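Local coordinates for protein RNA methyltransferase, TrmH family (Porphyromonas gingivalis, PDB 2I6D) that probably methylates RNA, as other knotted methyltransferases of the TrmH (SpoU) family do, with S-adenosylmethionine as the likely methyl donor, at residues V67-P70 against E71-F75. Sequence-based numbering, arbitrary orientation.
Sequences VELP and ESFDF
A type I beta turn from Pro-70 to Phe-73 follows strand 65-69, an edge strand of the four-stranded sheet in the N-terminal domain. The turn is closed by one backbone hydrogen bond, Phe-73 N to Pro-70 O, at 3.0 Å. The N-H points well at its acceptor (155°) but comes from above the carbonyl plane. A water lies within donating distance of both Pro-70 O and Phe-73 O, at 2.9 and 2.7 Å. It can bridge them and so link the two end residues of the turn a second time.

Leu-69 reaches Phe-73. Its methyl CD1 lies over one face of the Phe-73 ring, 3.6 Å from the centroid and 15° off the ring normal, a CH-pi contact. The Phe-73 ring is placed for this by CG standing anti to the backbone N (chi1 177°). The same methyl also comes obliquely to the Phe-75 ring, with CD1 3.9 Å from CZ. Phe-73 in turn sets its CD2 over a face of the Phe-75 ring, off centre. Pro-70 CG lies against Ser-72 OG at 3.6 Å.

Leu-69 also rests on Val-49 of the neighbouring strand, Phe-73 on Leu-5, and Phe-75 on Pro-84 and Pro-86. These apolar contacts join the edge strand to the loop that follows it. The carbonyl of Pro-70 is held by an amide and probably by a water, which should help hold the turn in shape while the leucine methyl packs against both rings.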
loop_
_atom_site.group_PDB
_atom_site.type_symbol
_atom_site.label_atom_id
_atom_site.label_comp_id
_atom_site.label_asym_id
_atom_site.label_seq_id
_atom_site.Cartn_x
_atom_site.Cartn_y
_atom_site.Cartn_z
ATOM N N VAL A 67 15.360 7.019 21.308
ATOM C CA VAL A 67 16.258 6.222 22.164
ATOM C C VAL A 67 17.490 5.933 21.353
ATOM O O VAL A 67 17.389 5.296 20.317
ATOM C CB VAL A 67 15.642 4.873 22.642
ATOM C CG1 VAL A 67 16.595 4.156 23.606
ATOM C CG2 VAL A 67 14.268 5.074 23.324
ATOM N N GLU A 68 18.644 6.416 21.801
ATOM C CA GLU A 68 19.889 6.084 21.125
ATOM C C GLU A 68 20.423 4.806 21.747
ATOM O O GLU A 68 20.619 4.748 22.961
ATOM C CB GLU A 68 20.924 7.215 21.250
ATOM C CG GLU A 68 22.297 6.894 20.630
ATOM C CD GLU A 68 23.419 7.811 21.143
ATOM O OE1 GLU A 68 23.367 9.024 20.852
ATOM O OE2 GLU A 68 24.359 7.319 21.822
ATOM N N LEU A 69 20.671 3.802 20.909
ATOM C CA LEU A 69 21.139 2.500 21.367
ATOM C C LEU A 69 22.608 2.264 21.022
ATOM O O LEU A 69 23.089 2.757 19.997
ATOM C CB LEU A 69 20.271 1.404 20.756
ATOM C CG LEU A 69 18.808 1.365 21.217
ATOM C CD1 LEU A 69 18.083 0.311 20.439
ATOM C CD2 LEU A 69 18.688 1.086 22.694
ATOM N N PRO A 70 23.323 1.486 21.851
ATOM C CA PRO A 70 24.730 1.269 21.531
ATOM C C PRO A 70 24.856 0.376 20.311
ATOM O O PRO A 70 23.921 -0.363 19.981
ATOM C CB PRO A 70 25.267 0.542 22.773
ATOM C CG PRO A 70 24.073 -0.168 23.322
ATOM C CD PRO A 70 22.912 0.758 23.068
ATOM N N GLU A 71 26.011 0.451 19.666
ATOM C CA GLU A 71 26.398 -0.431 18.564
ATOM C C GLU A 71 26.186 -1.912 18.923
ATOM O O GLU A 71 25.782 -2.711 18.072
ATOM C CB GLU A 71 27.879 -0.190 18.246
ATOM C CG GLU A 71 28.242 -0.229 16.763
ATOM C CD GLU A 71 27.356 0.669 15.913
ATOM O OE1 GLU A 71 26.553 0.117 15.129
ATOM O OE2 GLU A 71 27.439 1.917 16.033
ATOM N N SER A 72 26.409 -2.253 20.191
ATOM C CA SER A 72 26.250 -3.634 20.660
ATOM C C SER A 72 24.809 -4.140 20.778
ATOM O O SER A 72 24.600 -5.349 20.896
ATOM C CB SER A 72 26.919 -3.805 22.016
ATOM O OG SER A 72 26.245 -3.035 22.987
ATOM N N PHE A 73 23.832 -3.235 20.805
ATOM C CA PHE A 73 22.431 -3.645 20.932
ATOM C C PHE A 73 22.047 -4.558 19.767
ATOM O O PHE A 73 22.349 -4.260 18.624
ATOM C CB PHE A 73 21.488 -2.443 20.950
ATOM C CG PHE A 73 20.020 -2.826 21.009
ATOM C CD1 PHE A 73 19.403 -3.064 22.229
ATOM C CD2 PHE A 73 19.270 -2.957 19.842
ATOM C CE1 PHE A 73 18.050 -3.427 22.299
ATOM C CE2 PHE A 73 17.907 -3.312 19.899
ATOM C CZ PHE A 73 17.305 -3.552 21.135
ATOM N N ASP A 74 21.375 -5.664 20.078
ATOM C CA ASP A 74 20.966 -6.615 19.063
ATOM C C ASP A 74 19.558 -6.315 18.557
ATOM O O ASP A 74 18.568 -6.646 19.211
ATOM C CB ASP A 74 21.042 -8.037 19.613
ATOM C CG ASP A 74 20.812 -9.082 18.553
ATOM O OD1 ASP A 74 20.326 -8.734 17.453
ATOM O OD2 ASP A 74 21.109 -10.268 18.819
ATOM N N PHE A 75 19.469 -5.737 17.366
ATOM C CA PHE A 75 18.158 -5.371 16.814
ATOM C C PHE A 75 17.209 -6.537 16.578
ATOM O O PHE A 75 16.002 -6.315 16.470
ATOM C CB PHE A 75 18.287 -4.490 15.560
ATOM C CG PHE A 75 18.427 -3.024 15.898
ATOM C CD1 PHE A 75 19.665 -2.514 16.313
ATOM C CD2 PHE A 75 17.318 -2.184 15.902
ATOM C CE1 PHE A 75 19.806 -1.189 16.674
ATOM C CE2 PHE A 75 17.461 -0.849 16.271
ATOM C CZ PHE A 75 18.728 -0.355 16.654
HETATM O O HOH W 1 22.927 -1.796 17.657
#